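Local structure of polyhedrin (Operophtera brumata cypovirus 19, 5A99) at residues D64-P69 / P183-A188; V109-I114 / V124-N129; N150-L155 / W168-K173. The protein forms polyhedra, the protein microcrystals that occlude cypovirus particles and probably shield them outside the insect host. One frame throughout, in Å; residues are numbered along the deposited sequence.

Contact 1 (D64-P69 / P183-A188); sequences DQLVLP and PVISFA
Leu66 CD1 sits above the oxygen end of the Pro183–Val184 peptide group, a little past the oxygen, 3.5 Å from Pro183 O. This carbonyl oxygen is buried without a hydrogen-bond partner in the model, and a methyl, which cannot bond to it, lies against it. The pyrrolidine ring touches the same methyl more loosely, Leu66 CD1 being 4.3 Å from Pro183 CG. The rest of the contact is aliphatic. Ile185 meets the leucine with the end of its longer branch, Ile185 CD1 lying 3.6 Å from Leu66 CD1 and 4.1 Å from Leu66 CD2, so that it spans both prongs of the fork. The two side chains cross obliquely. Ile185 CG1 points away from its own carbonyl carbon (chi1 -69°) and the branch then continues extended, carrying CD1 outward to the leucine. No hydrogen bond joins 64-69 to 183-188, and Leu66 alone supplies nearly all of the loop's share. Other bonds hold neighbouring residues of the loop: Gln65 bonds to Asn62 and Tyr71, and Asp64 forms a salt bridge with Arg72 of the second subunit. The contact thus packs the irregular chain that follows strand 56-61 against Pro183 and Ile185 at strand 184-190, the central strand of the three-stranded sheet. Leu66 and Ile185 sit between this sheet and the six-stranded one, whose strand 33-40 sends Leu37 to touch both; Leu39 and Tyr61 add to the surroundings of Leu66.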
ATOM      1  N   ASP A  64       9.659  -8.338  -7.888  1.00 11.00           N
ATOM      2  CA  ASP A  64      10.779  -7.656  -7.264  1.00 11.94           C
ATOM      3  C   ASP A  64      10.563  -7.436  -5.764  1.00 15.78           C
ATOM      4  O   ASP A  64      11.442  -6.932  -5.068  1.00 12.54           O
ATOM      5  CB  ASP A  64      11.082  -6.331  -7.975  1.00 15.84           C
ATOM      6  CG  ASP A  64      10.056  -5.247  -7.676  1.00 13.57           C
ATOM      7  OD1 ASP A  64       8.858  -5.575  -7.539  1.00 14.63           O
ATOM      8  OD2 ASP A  64      10.458  -4.063  -7.583  1.00 17.81           O
ATOM      9  N   GLN A  65       9.401  -7.832  -5.261  1.00 13.49           N
ATOM     10  CA  GLN A  65       9.179  -7.824  -3.832  1.00 12.36           C
ATOM     11  C   GLN A  65       9.300  -9.226  -3.253  1.00 12.61           C
ATOM     12  O   GLN A  65       9.207  -9.397  -2.043  1.00 16.80           O
ATOM     13  CB  GLN A  65       7.812  -7.208  -3.528  1.00 14.95           C
ATOM     14  CG  GLN A  65       7.686  -5.807  -4.103  1.00 11.44           C
ATOM     15  CD  GLN A  65       6.258  -5.299  -4.095  1.00 15.33           C
ATOM     16  OE1 GLN A  65       5.319  -6.048  -4.351  1.00 14.97           O
ATOM     17  NE2 GLN A  65       6.090  -4.023  -3.791  1.00 17.33           N
ATOM     18  N   LEU A  66       9.533 -10.216  -4.123  1.00 17.70           N
ATOM     19  CA  LEU A  66       9.654 -11.620  -3.717  1.00 14.19           C
ATOM     20  C   LEU A  66      11.087 -12.153  -3.843  1.00 12.20           C
ATOM     21  O   LEU A  66      11.506 -13.027  -3.089  1.00 13.62           O
ATOM     22  CB  LEU A  66       8.714 -12.498  -4.554  1.00 12.17           C
ATOM     23  CG  LEU A  66       7.209 -12.202  -4.434  1.00 12.94           C
ATOM     24  CD1 LEU A  66       6.412 -12.931  -5.514  1.00 17.37           C
ATOM     25  CD2 LEU A  66       6.720 -12.566  -3.060  1.00 14.61           C
ATOM     26  N   VAL A  67      11.835 -11.637  -4.801  1.00 13.58           N
ATOM     27  CA  VAL A  67      13.212 -12.072  -4.982  1.00 14.50           C
ATOM     28  C   VAL A  67      14.049 -11.588  -3.797  1.00 13.95           C
ATOM     29  O   VAL A  67      13.601 -10.751  -3.010  1.00 14.77           O
ATOM     30  CB  VAL A  67      13.804 -11.520  -6.284  1.00 11.79           C
ATOM     31  CG1 VAL A  67      13.038 -12.049  -7.475  1.00 15.25           C
ATOM     32  CG2 VAL A  67      13.806  -9.993  -6.274  1.00 11.40           C
ATOM     33  N   LEU A  68      15.251 -12.126  -3.656  1.00 12.73           N
ATOM     34  CA  LEU A  68      16.230 -11.562  -2.730  1.00 12.60           C
ATOM     35  C   LEU A  68      17.599 -11.526  -3.414  1.00 11.86           C
ATOM     36  O   LEU A  68      18.101 -12.550  -3.856  1.00 14.79           O
ATOM     37  CB  LEU A  68      16.289 -12.378  -1.433  1.00 17.41           C
ATOM     38  CG  LEU A  68      16.989 -11.710  -0.242  1.00 15.97           C
ATOM     39  CD1 LEU A  68      16.614 -12.424   1.068  1.00 14.14           C
ATOM     40  CD2 LEU A  68      18.502 -11.691  -0.424  1.00 13.72           C
ATOM     41  N   PRO A  69      18.247 -10.359  -3.436  1.00 16.15           N
ATOM     42  CA  PRO A  69      17.893  -9.167  -2.666  1.00 11.85           C
ATOM     43  C   PRO A  69      16.759  -8.350  -3.273  1.00 14.98           C
ATOM     44  O   PRO A  69      16.442  -8.448  -4.473  1.00 10.14           O
ATOM     45  CB  PRO A  69      19.192  -8.353  -2.687  1.00 17.35           C
ATOM     46  CG  PRO A  69      19.819  -8.714  -3.992  1.00 11.45           C
ATOM     47  CD  PRO A  69      19.477 -10.160  -4.227  1.00 10.25           C
ATOM     48  N   PRO A 183       7.522 -15.755 -10.219  1.00 14.54           N
ATOM     49  CA  PRO A 183       6.213 -15.545  -9.599  1.00 17.42           C
ATOM     50  C   PRO A 183       5.861 -14.107  -9.255  1.00 15.98           C
ATOM     51  O   PRO A 183       6.727 -13.277  -8.950  1.00 11.80           O
ATOM     52  CB  PRO A 183       6.318 -16.364  -8.305  1.00 14.03           C
ATOM     53  CG  PRO A 183       7.748 -16.239  -7.924  1.00 18.50           C
ATOM     54  CD  PRO A 183       8.522 -16.214  -9.243  1.00 13.47           C
ATOM     55  N   VAL A 184       4.563 -13.834  -9.358  1.00 13.25           N
ATOM     56  CA  VAL A 184       3.914 -12.696  -8.720  1.00 12.29           C
ATOM     57  C   VAL A 184       2.922 -13.364  -7.768  1.00 10.99           C
ATOM     58  O   VAL A 184       2.305 -14.365  -8.123  1.00 12.42           O
ATOM     59  CB  VAL A 184       3.163 -11.822  -9.731  1.00  9.10           C
ATOM     60  CG1 VAL A 184       2.142 -10.940  -9.023  1.00 15.28           C
ATOM     61  CG2 VAL A 184       4.144 -10.966 -10.568  1.00 11.00           C
ATOM     62  N   ILE A 185       2.781 -12.859  -6.555  1.00  8.78           N
ATOM     63  CA  ILE A 185       1.957 -13.564  -5.586  1.00 10.43           C
ATOM     64  C   ILE A 185       0.900 -12.685  -4.932  1.00  8.77           C
ATOM     65  O   ILE A 185       1.206 -11.614  -4.399  1.00 10.29           O
ATOM     66  CB  ILE A 185       2.823 -14.230  -4.514  1.00  7.85           C
ATOM     67  CG1 ILE A 185       3.629 -15.386  -5.124  1.00  8.81           C
ATOM     68  CG2 ILE A 185       1.971 -14.773  -3.390  1.00  7.91           C
ATOM     69  CD1 ILE A 185       4.716 -15.890  -4.217  1.00 13.26           C
ATOM     70  N   SER A 186      -0.345 -13.157  -5.001  1.00  9.42           N
ATOM     71  CA  SER A 186      -1.497 -12.515  -4.368  1.00 10.09           C
ATOM     72  C   SER A 186      -2.173 -13.485  -3.378  1.00 10.27           C
ATOM     73  O   SER A 186      -2.293 -14.677  -3.656  1.00  8.68           O
ATOM     74  CB  SER A 186      -2.512 -12.067  -5.429  1.00 12.61           C
ATOM     75  OG  SER A 186      -1.872 -11.306  -6.439  1.00 13.25           O
ATOM     76  N   PHE A 187      -2.596 -12.980  -2.220  1.00 11.39           N
ATOM     77  CA  PHE A 187      -3.406 -13.784  -1.312  1.00 10.45           C
ATOM     78  C   PHE A 187      -4.350 -12.938  -0.450  1.00  8.93           C
ATOM     79  O   PHE A 187      -4.242 -11.712  -0.379  1.00 12.21           O
ATOM     80  CB  PHE A 187      -2.533 -14.717  -0.459  1.00  9.67           C
ATOM     81  CG  PHE A 187      -1.552 -14.006   0.420  1.00 11.21           C
ATOM     82  CD1 PHE A 187      -1.963 -13.399   1.593  1.00  9.73           C
ATOM     83  CD2 PHE A 187      -0.211 -13.962   0.086  1.00  9.33           C
ATOM     84  CE1 PHE A 187      -1.061 -12.746   2.415  1.00 10.69           C
ATOM     85  CE2 PHE A 187       0.700 -13.322   0.904  1.00  7.89           C
ATOM     86  CZ  PHE A 187       0.272 -12.705   2.068  1.00  8.93           C
ATOM     87  N   ALA A 188      -5.314 -13.616   0.149  1.00 10.14           N
ATOM     88  CA  ALA A 188      -6.286 -12.970   1.007  1.00  7.92           C
ATOM     89  C   ALA A 188      -6.813 -13.974   1.998  1.00  9.20           C
ATOM     90  O   ALA A 188      -6.851 -15.179   1.737  1.00 10.86           O
ATOM     91  CB  ALA A 188      -7.420 -12.411   0.206  1.00  9.09           C
TER

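Contact 2 (V109-I114 / V124-N129); sequences VSFQFI and VWFRVN
Phe126 is met by two phenylalanines of one facing strand, Phe111 and Phe113, each using a different part of its ring, and no hydrogen bond crosses between the segments. With Phe113 it forms an offset stack: the centroids are 4.7 Å apart and the planes are inclined at 30°. Phe126 CD1 comes in over one face of the Phe113 ring, displaced toward the rim, and reaches 3.6 Å from Phe113 CG. The two side chains slide past each other from opposing strands, each with CG trans to its backbone N. Phe111 meets the CE2–CZ side of Phe126. Here the rings lie obliquely, planes at 35°, and Phe126 CE2 approaches Phe111 CZ to 3.5 Å while Phe126 CZ hangs over a face of Phe111. Phe111 takes the crowded position between its backbone N and carbonyl carbon (chi1 73°), which turns its ring a different way from that of Phe113. Val124 CG1 lies at the edge of Phe113, near its plane and 4.1 Å from Phe113 CE2. The result is an aromatic cluster in the interior, consistent with the filling of a beta sandwich. Trp125 and Arg127 belong to the other side of strand 125-129, where Arg127 forms a salt bridge with Asp214 of the second subunit. Strand 110-116 lies between 164-173 and 33-40 in the six-stranded sheet; 125-129 is an outer strand of the three-stranded sheet, beside 184-190. Phe187 of that neighbour extends the cluster past Phe113, while Phe174 and Phe179 adjoin Phe111.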
ATOM      1  N   VAL A 109      13.091 -20.688  -4.799  1.00 16.27           N
ATOM      2  CA  VAL A 109      12.928 -22.034  -5.311  1.00 12.33           C
ATOM      3  C   VAL A 109      11.514 -22.542  -5.068  1.00 14.08           C
ATOM      4  O   VAL A 109      10.925 -23.237  -5.896  1.00 11.41           O
ATOM      5  CB  VAL A 109      13.920 -22.983  -4.614  1.00 12.15           C
ATOM      6  CG1 VAL A 109      13.774 -24.399  -5.152  1.00 17.31           C
ATOM      7  CG2 VAL A 109      15.328 -22.482  -4.801  1.00 15.64           C
ATOM      8  N   SER A 110      10.964 -22.185  -3.915  1.00 13.61           N
ATOM      9  CA  SER A 110       9.680 -22.717  -3.512  1.00 12.76           C
ATOM     10  C   SER A 110       9.141 -21.846  -2.397  1.00 14.55           C
ATOM     11  O   SER A 110       9.806 -20.895  -1.952  1.00 11.43           O
ATOM     12  CB  SER A 110       9.814 -24.166  -3.039  1.00 12.54           C
ATOM     13  OG  SER A 110      10.525 -24.214  -1.810  1.00 19.36           O
ATOM     14  N   PHE A 111       7.935 -22.166  -1.953  1.00 10.56           N
ATOM     15  CA  PHE A 111       7.264 -21.357  -0.949  1.00 14.41           C
ATOM     16  C   PHE A 111       6.484 -22.218   0.051  1.00 12.39           C
ATOM     17  O   PHE A 111       6.146 -23.378  -0.223  1.00 10.52           O
ATOM     18  CB  PHE A 111       6.284 -20.394  -1.642  1.00 16.24           C
ATOM     19  CG  PHE A 111       5.055 -21.077  -2.179  1.00 16.21           C
ATOM     20  CD1 PHE A 111       3.964 -21.311  -1.355  1.00 19.16           C
ATOM     21  CD2 PHE A 111       4.998 -21.518  -3.496  1.00 18.60           C
ATOM     22  CE1 PHE A 111       2.839 -21.965  -1.836  1.00 10.66           C
ATOM     23  CE2 PHE A 111       3.860 -22.168  -3.983  1.00 11.33           C
ATOM     24  CZ  PHE A 111       2.784 -22.381  -3.145  1.00 12.22           C
ATOM     25  N   GLN A 112       6.205 -21.637   1.212  1.00  9.85           N
ATOM     26  CA  GLN A 112       5.195 -22.167   2.120  1.00 11.01           C
ATOM     27  C   GLN A 112       4.292 -21.010   2.552  1.00  7.57           C
ATOM     28  O   GLN A 112       4.770 -19.956   2.998  1.00 10.26           O
ATOM     29  CB  GLN A 112       5.822 -22.868   3.336  1.00 10.35           C
ATOM     30  CG  GLN A 112       4.798 -23.212   4.425  1.00  7.00           C
ATOM     31  CD  GLN A 112       5.319 -24.154   5.513  1.00 13.01           C
ATOM     32  OE1 GLN A 112       4.538 -24.709   6.290  1.00 10.52           O
ATOM     33  NE2 GLN A 112       6.630 -24.303   5.599  1.00 15.23           N
ATOM     34  N   PHE A 113       2.989 -21.193   2.379  1.00 12.38           N
ATOM     35  CA  PHE A 113       2.014 -20.179   2.766  1.00 10.07           C
ATOM     36  C   PHE A 113       1.256 -20.701   3.979  1.00  9.06           C
ATOM     37  O   PHE A 113       0.721 -21.811   3.949  1.00  8.48           O
ATOM     38  CB  PHE A 113       1.078 -19.892   1.587  1.00  9.14           C
ATOM     39  CG  PHE A 113       0.007 -18.881   1.880  1.00  5.24           C
ATOM     40  CD1 PHE A 113       0.335 -17.563   2.175  1.00  8.90           C
ATOM     41  CD2 PHE A 113      -1.332 -19.237   1.845  1.00 10.27           C
ATOM     42  CE1 PHE A 113      -0.656 -16.621   2.425  1.00 11.92           C
ATOM     43  CE2 PHE A 113      -2.326 -18.297   2.095  1.00  6.41           C
ATOM     44  CZ  PHE A 113      -1.979 -16.989   2.391  1.00  9.30           C
ATOM     45  N   ILE A 114       1.253 -19.912   5.054  1.00 10.42           N
ATOM     46  CA  ILE A 114       0.622 -20.303   6.308  1.00 10.02           C
ATOM     47  C   ILE A 114      -0.315 -19.226   6.825  1.00 10.19           C
ATOM     48  O   ILE A 114       0.067 -18.060   6.974  1.00  6.62           O
ATOM     49  CB  ILE A 114       1.662 -20.609   7.420  1.00 15.26           C
ATOM     50  CG1 ILE A 114       2.699 -21.615   6.920  1.00 13.16           C
ATOM     51  CG2 ILE A 114       0.971 -21.157   8.672  1.00 13.64           C
ATOM     52  CD1 ILE A 114       3.987 -21.567   7.682  1.00 13.85           C
ATOM     53  N   VAL A 124      -9.735 -18.244   2.288  1.00 11.29           N
ATOM     54  CA  VAL A 124      -8.309 -18.376   2.005  1.00 13.59           C
ATOM     55  C   VAL A 124      -8.055 -18.535   0.502  1.00 11.82           C
ATOM     56  O   VAL A 124      -8.459 -19.522  -0.110  1.00  8.44           O
ATOM     57  CB  VAL A 124      -7.664 -19.537   2.785  1.00 14.34           C
ATOM     58  CG1 VAL A 124      -6.221 -19.665   2.390  1.00 12.15           C
ATOM     59  CG2 VAL A 124      -7.791 -19.305   4.283  1.00 11.67           C
ATOM     60  N   TRP A 125      -7.383 -17.540  -0.074  1.00 11.36           N
ATOM     61  CA  TRP A 125      -7.206 -17.442  -1.511  1.00 12.21           C
ATOM     62  C   TRP A 125      -5.748 -17.131  -1.796  1.00  9.04           C
ATOM     63  O   TRP A 125      -5.154 -16.275  -1.161  1.00 10.54           O
ATOM     64  CB  TRP A 125      -8.127 -16.347  -2.058  1.00  9.35           C
ATOM     65  CG  TRP A 125      -7.903 -16.011  -3.499  1.00 12.06           C
ATOM     66  CD1 TRP A 125      -8.338 -16.722  -4.580  1.00 10.14           C
ATOM     67  CD2 TRP A 125      -7.216 -14.862  -4.022  1.00  9.51           C
ATOM     68  NE1 TRP A 125      -7.955 -16.099  -5.741  1.00 10.23           N
ATOM     69  CE2 TRP A 125      -7.270 -14.955  -5.430  1.00  8.79           C
ATOM     70  CE3 TRP A 125      -6.564 -13.772  -3.441  1.00 11.92           C
ATOM     71  CZ2 TRP A 125      -6.694 -13.998  -6.264  1.00 12.37           C
ATOM     72  CZ3 TRP A 125      -5.995 -12.810  -4.281  1.00 10.79           C
ATOM     73  CH2 TRP A 125      -6.059 -12.936  -5.671  1.00 13.23           C
ATOM     74  N   PHE A 126      -5.168 -17.833  -2.758  1.00 11.77           N
ATOM     75  CA  PHE A 126      -3.736 -17.763  -2.986  1.00 12.36           C
ATOM     76  C   PHE A 126      -3.480 -18.007  -4.473  1.00  8.93           C
ATOM     77  O   PHE A 126      -3.912 -19.018  -5.017  1.00 10.12           O
ATOM     78  CB  PHE A 126      -3.033 -18.815  -2.110  1.00  9.62           C
ATOM     79  CG  PHE A 126      -1.544 -18.827  -2.246  1.00  8.85           C
ATOM     80  CD1 PHE A 126      -0.754 -17.958  -1.508  1.00  9.39           C
ATOM     81  CD2 PHE A 126      -0.930 -19.716  -3.113  1.00  8.98           C
ATOM     82  CE1 PHE A 126       0.618 -17.973  -1.648  1.00 12.60           C
ATOM     83  CE2 PHE A 126       0.446 -19.732  -3.259  1.00 14.12           C
ATOM     84  CZ  PHE A 126       1.221 -18.869  -2.528  1.00 12.53           C
ATOM     85  N   ARG A 127      -2.797 -17.070  -5.130  1.00  7.99           N
ATOM     86  CA  ARG A 127      -2.609 -17.145  -6.577  1.00  9.63           C
ATOM     87  C   ARG A 127      -1.220 -16.689  -6.961  1.00 11.36           C
ATOM     88  O   ARG A 127      -0.837 -15.543  -6.704  1.00 11.30           O
ATOM     89  CB  ARG A 127      -3.650 -16.274  -7.304  1.00 12.83           C
ATOM     90  CG  ARG A 127      -3.616 -16.378  -8.845  1.00 13.63           C
ATOM     91  CD  ARG A 127      -4.558 -15.388  -9.466  1.00 10.90           C
ATOM     92  NE  ARG A 127      -4.140 -14.025  -9.135  1.00  9.40           N
ATOM     93  CZ  ARG A 127      -4.911 -12.952  -9.233  1.00 10.70           C
ATOM     94  NH1 ARG A 127      -6.162 -13.061  -9.648  1.00 18.47           N
ATOM     95  NH2 ARG A 127      -4.426 -11.757  -8.913  1.00 11.88           N
ATOM     96  N   VAL A 128      -0.462 -17.595  -7.567  1.00 10.74           N
ATOM     97  CA  VAL A 128       0.834 -17.251  -8.127  1.00 15.63           C
ATOM     98  C   VAL A 128       0.627 -16.949  -9.602  1.00 11.26           C
ATOM     99  O   VAL A 128       0.414 -17.856 -10.403  1.00 13.23           O
ATOM    100  CB  VAL A 128       1.852 -18.407  -7.975  1.00 16.94           C
ATOM    101  CG1 VAL A 128       3.227 -17.979  -8.478  1.00 14.68           C
ATOM    102  CG2 VAL A 128       1.943 -18.858  -6.535  1.00 15.93           C
ATOM    103  N   ASN A 129       0.634 -15.672  -9.955  1.00 10.05           N
ATOM    104  CA  ASN A 129       0.630 -15.291 -11.359  1.00 13.86           C
ATOM    105  C   ASN A 129       2.029 -15.416 -11.956  1.00 12.36           C
ATOM    106  O   ASN A 129       3.021 -15.544 -11.232  1.00 12.63           O
ATOM    107  CB  ASN A 129       0.148 -13.854 -11.530  1.00 11.46           C
ATOM    108  CG  ASN A 129      -1.363 -13.750 -11.632  1.00 12.53           C
ATOM    109  OD1 ASN A 129      -2.070 -14.754 -11.698  1.00 12.94           O
ATOM    110  ND2 ASN A 129      -1.863 -12.520 -11.661  1.00 13.92           N
TER

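Contact 3 (N150-L155 / W168-K173); sequences NYIGPL and WSYVGK
The 3-10 turn 153-155 leads toward the beta hairpin of strands 157-161 and 164-173, and around it Ile152 and Leu155 pack on Tyr170. Ile152 brings both ends of its branched side chain. Its CG2 makes a CH-pi contact over one ring face, 4.2 Å from the Tyr170 centroid and 21° off the ring normal. Its other methyl lies at the base of the ring, with Ile152 CD1 3.6 Å from Tyr170 CD2 and equally near CG. Ile152 CG1, tucked between its backbone N and carbonyl carbon (chi1 58°), carries CD1 to that base, while CG2 lies over the outer half. The 3-10 turn includes a weak backbone bond, Leu155 N to Ile152 O. Leu155 runs alongside Tyr170 in the same direction: Leu155 CB is 3.6 Å from Tyr170 CE1, and Leu155 CD1 comes within 3.7 Å of Tyr170 OH. Leu155 O lies in the plane of the Tyr170 ring, at its edge. Leu155 is exposed in the trimer but touches a neighbouring molecule in the crystal, whereas Ile152 is buried and also touches Phe113, Val124 and Phe126. Tyr170 packs in addition on Phe111 and Phe126.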
ATOM      1  N   ASN A 150      -7.562 -21.521  -6.904  1.00  8.51           N
ATOM      2  CA  ASN A 150      -6.889 -20.597  -6.010  1.00 10.56           C
ATOM      3  C   ASN A 150      -7.516 -20.516  -4.620  1.00  9.60           C
ATOM      4  O   ASN A 150      -6.963 -19.872  -3.730  1.00 11.80           O
ATOM      5  CB  ASN A 150      -6.834 -19.208  -6.640  1.00  9.26           C
ATOM      6  CG  ASN A 150      -6.057 -19.194  -7.946  1.00 11.74           C
ATOM      7  OD1 ASN A 150      -4.984 -19.786  -8.056  1.00 13.10           O
ATOM      8  ND2 ASN A 150      -6.594 -18.513  -8.938  1.00 15.35           N
ATOM      9  N   TYR A 151      -8.660 -21.167  -4.432  1.00 11.88           N
ATOM     10  CA  TYR A 151      -9.271 -21.268  -3.105  1.00 12.70           C
ATOM     11  C   TYR A 151      -8.753 -22.542  -2.452  1.00 15.46           C
ATOM     12  O   TYR A 151      -9.370 -23.617  -2.537  1.00 10.04           O
ATOM     13  CB  TYR A 151     -10.799 -21.203  -3.192  1.00 11.77           C
ATOM     14  CG  TYR A 151     -11.245 -19.789  -3.520  1.00 12.13           C
ATOM     15  CD1 TYR A 151     -11.337 -19.365  -4.835  1.00 11.41           C
ATOM     16  CD2 TYR A 151     -11.473 -18.855  -2.516  1.00 13.21           C
ATOM     17  CE1 TYR A 151     -11.687 -18.074  -5.149  1.00 11.17           C
ATOM     18  CE2 TYR A 151     -11.827 -17.551  -2.821  1.00 13.46           C
ATOM     19  CZ  TYR A 151     -11.942 -17.169  -4.137  1.00 13.56           C
ATOM     20  OH  TYR A 151     -12.304 -15.874  -4.446  1.00 16.98           O
ATOM     21  N   ILE A 152      -7.600 -22.385  -1.797  1.00 11.07           N
ATOM     22  CA  ILE A 152      -6.725 -23.509  -1.462  1.00 14.67           C
ATOM     23  C   ILE A 152      -7.007 -24.175  -0.120  1.00 11.22           C
ATOM     24  O   ILE A 152      -6.333 -25.151   0.234  1.00 13.30           O
ATOM     25  CB  ILE A 152      -5.244 -23.071  -1.463  1.00 12.58           C
ATOM     26  CG1 ILE A 152      -5.019 -21.929  -0.462  1.00 13.15           C
ATOM     27  CG2 ILE A 152      -4.823 -22.604  -2.861  1.00 12.84           C
ATOM     28  CD1 ILE A 152      -3.589 -21.760  -0.034  1.00 10.72           C
ATOM     29  N   GLY A 153      -7.987 -23.661   0.618  1.00 10.80           N
ATOM     30  CA  GLY A 153      -8.293 -24.158   1.956  1.00 13.06           C
ATOM     31  C   GLY A 153      -8.173 -25.659   2.159  1.00 10.68           C
ATOM     32  O   GLY A 153      -7.465 -26.113   3.048  1.00 14.99           O
ATOM     33  N   PRO A 154      -8.875 -26.451   1.345  1.00 11.71           N
ATOM     34  CA  PRO A 154      -8.884 -27.904   1.570  1.00 11.69           C
ATOM     35  C   PRO A 154      -7.564 -28.573   1.187  1.00 11.31           C
ATOM     36  O   PRO A 154      -7.253 -29.652   1.685  1.00  9.36           O
ATOM     37  CB  PRO A 154     -10.035 -28.386   0.682  1.00 11.98           C
ATOM     38  CG  PRO A 154     -10.083 -27.405  -0.438  1.00 14.03           C
ATOM     39  CD  PRO A 154      -9.690 -26.066   0.182  1.00 12.33           C
ATOM     40  N   LEU A 155      -6.785 -27.920   0.334  1.00 11.82           N
ATOM     41  CA  LEU A 155      -5.490 -28.448  -0.070  1.00 13.13           C
ATOM     42  C   LEU A 155      -4.445 -28.237   1.013  1.00 12.65           C
ATOM     43  O   LEU A 155      -3.327 -28.752   0.921  1.00  8.78           O
ATOM     44  CB  LEU A 155      -5.002 -27.761  -1.334  1.00 11.25           C
ATOM     45  CG  LEU A 155      -5.927 -27.779  -2.544  1.00 18.43           C
ATOM     46  CD1 LEU A 155      -5.154 -27.227  -3.734  1.00 18.33           C
ATOM     47  CD2 LEU A 155      -6.484 -29.198  -2.822  1.00 14.24           C
ATOM     48  N   TRP A 168      -2.819 -23.344   9.123  1.00  9.04           N
ATOM     49  CA  TRP A 168      -2.927 -24.149   7.924  1.00 11.37           C
ATOM     50  C   TRP A 168      -1.818 -23.816   6.919  1.00 13.12           C
ATOM     51  O   TRP A 168      -1.510 -22.636   6.654  1.00 11.46           O
ATOM     52  CB  TRP A 168      -4.307 -23.947   7.302  1.00 11.49           C
ATOM     53  CG  TRP A 168      -5.415 -24.425   8.178  1.00 12.30           C
ATOM     54  CD1 TRP A 168      -6.076 -25.615   8.079  1.00 14.79           C
ATOM     55  CD2 TRP A 168      -5.995 -23.739   9.301  1.00  9.85           C
ATOM     56  NE1 TRP A 168      -7.029 -25.711   9.060  1.00 16.59           N
ATOM     57  CE2 TRP A 168      -7.002 -24.575   9.824  1.00 16.10           C
ATOM     58  CE3 TRP A 168      -5.760 -22.508   9.911  1.00 13.64           C
ATOM     59  CZ2 TRP A 168      -7.776 -24.216  10.927  1.00 16.85           C
ATOM     60  CZ3 TRP A 168      -6.522 -22.155  11.010  1.00 15.55           C
ATOM     61  CH2 TRP A 168      -7.518 -23.006  11.507  1.00 15.91           C
ATOM     62  N   SER A 169      -1.238 -24.865   6.345  1.00 12.88           N
ATOM     63  CA  SER A 169      -0.061 -24.721   5.504  1.00 13.34           C
ATOM     64  C   SER A 169      -0.226 -25.264   4.088  1.00 12.43           C
ATOM     65  O   SER A 169      -0.757 -26.358   3.875  1.00 10.73           O
ATOM     66  CB  SER A 169       1.120 -25.416   6.180  1.00 13.80           C
ATOM     67  OG  SER A 169       2.182 -25.606   5.276  1.00 10.05           O
ATOM     68  N   TYR A 170       0.278 -24.490   3.137  1.00  8.03           N
ATOM     69  CA  TYR A 170       0.271 -24.838   1.727  1.00 13.61           C
ATOM     70  C   TYR A 170       1.675 -24.595   1.176  1.00 10.59           C
ATOM     71  O   TYR A 170       2.298 -23.571   1.479  1.00  8.63           O
ATOM     72  CB  TYR A 170      -0.744 -23.960   0.998  1.00  7.42           C
ATOM     73  CG  TYR A 170      -1.057 -24.345  -0.421  1.00  7.28           C
ATOM     74  CD1 TYR A 170      -1.694 -25.543  -0.713  1.00 14.47           C
ATOM     75  CD2 TYR A 170      -0.755 -23.496  -1.474  1.00  7.34           C
ATOM     76  CE1 TYR A 170      -2.002 -25.892  -2.028  1.00 13.24           C
ATOM     77  CE2 TYR A 170      -1.050 -23.831  -2.774  1.00  9.13           C
ATOM     78  CZ  TYR A 170      -1.666 -25.033  -3.051  1.00 15.16           C
ATOM     79  OH  TYR A 170      -1.966 -25.361  -4.355  1.00 13.66           O
ATOM     80  N   VAL A 171       2.177 -25.537   0.378  1.00 10.65           N
ATOM     81  CA  VAL A 171       3.506 -25.407  -0.191  1.00 12.66           C
ATOM     82  C   VAL A 171       3.546 -25.748  -1.676  1.00 11.88           C
ATOM     83  O   VAL A 171       2.684 -26.461  -2.203  1.00 11.08           O
ATOM     84  CB  VAL A 171       4.552 -26.284   0.564  1.00 14.21           C
ATOM     85  CG1 VAL A 171       4.453 -26.068   2.067  1.00 15.49           C
ATOM     86  CG2 VAL A 171       4.377 -27.762   0.243  1.00 13.86           C
ATOM     87  N   GLY A 172       4.569 -25.244  -2.351  1.00 14.08           N
ATOM     88  CA  GLY A 172       4.741 -25.530  -3.760  1.00 15.12           C
ATOM     89  C   GLY A 172       6.082 -25.054  -4.274  1.00 14.48           C
ATOM     90  O   GLY A 172       6.769 -24.281  -3.605  1.00 15.70           O
ATOM     91  N   LYS A 173       6.441 -25.520  -5.471  1.00 16.92           N
ATOM     92  CA  LYS A 173       7.693 -25.154  -6.122  1.00 13.90           C
ATOM     93  C   LYS A 173       7.476 -24.166  -7.266  1.00 16.99           C
ATOM     94  O   LYS A 173       6.529 -24.296  -8.060  1.00 16.86           O
ATOM     95  CB  LYS A 173       8.383 -26.407  -6.674  1.00 17.04           C
ATOM     96  CG  LYS A 173       8.906 -27.378  -5.614  1.00 20.91           C
ATOM     97  CD  LYS A 173       9.704 -28.513  -6.270  1.00 20.33           C
ATOM     98  CE  LYS A 173      10.197 -29.537  -5.271  1.00 37.83           C
ATOM     99  NZ  LYS A 173      10.860 -30.697  -5.955  1.00 34.54           N
TER

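Overall arrangement
Contacts 1 and 2 are buried, whereas contact 3 is only partly so. All three lack hydrogen bonds between their own segments, yet they differ in chemistry: leucine against isoleucine, a buried carbonyl oxygen and a proline in contact 1, ring on ring in contact 2, and aliphatic groups on a tyrosine in contact 3. Contacts 1 and 2 share the three-stranded sheet, where Ser186 O and Arg127 N are 2.9 Å apart in a probable hydrogen bond; contacts 2 and 3 share the six-stranded sheet through neighbouring strands 110-116 and 164-173. Contact 2 is therefore the middle member, while contacts 1 and 3 do not touch, their centres about 16 Å apart.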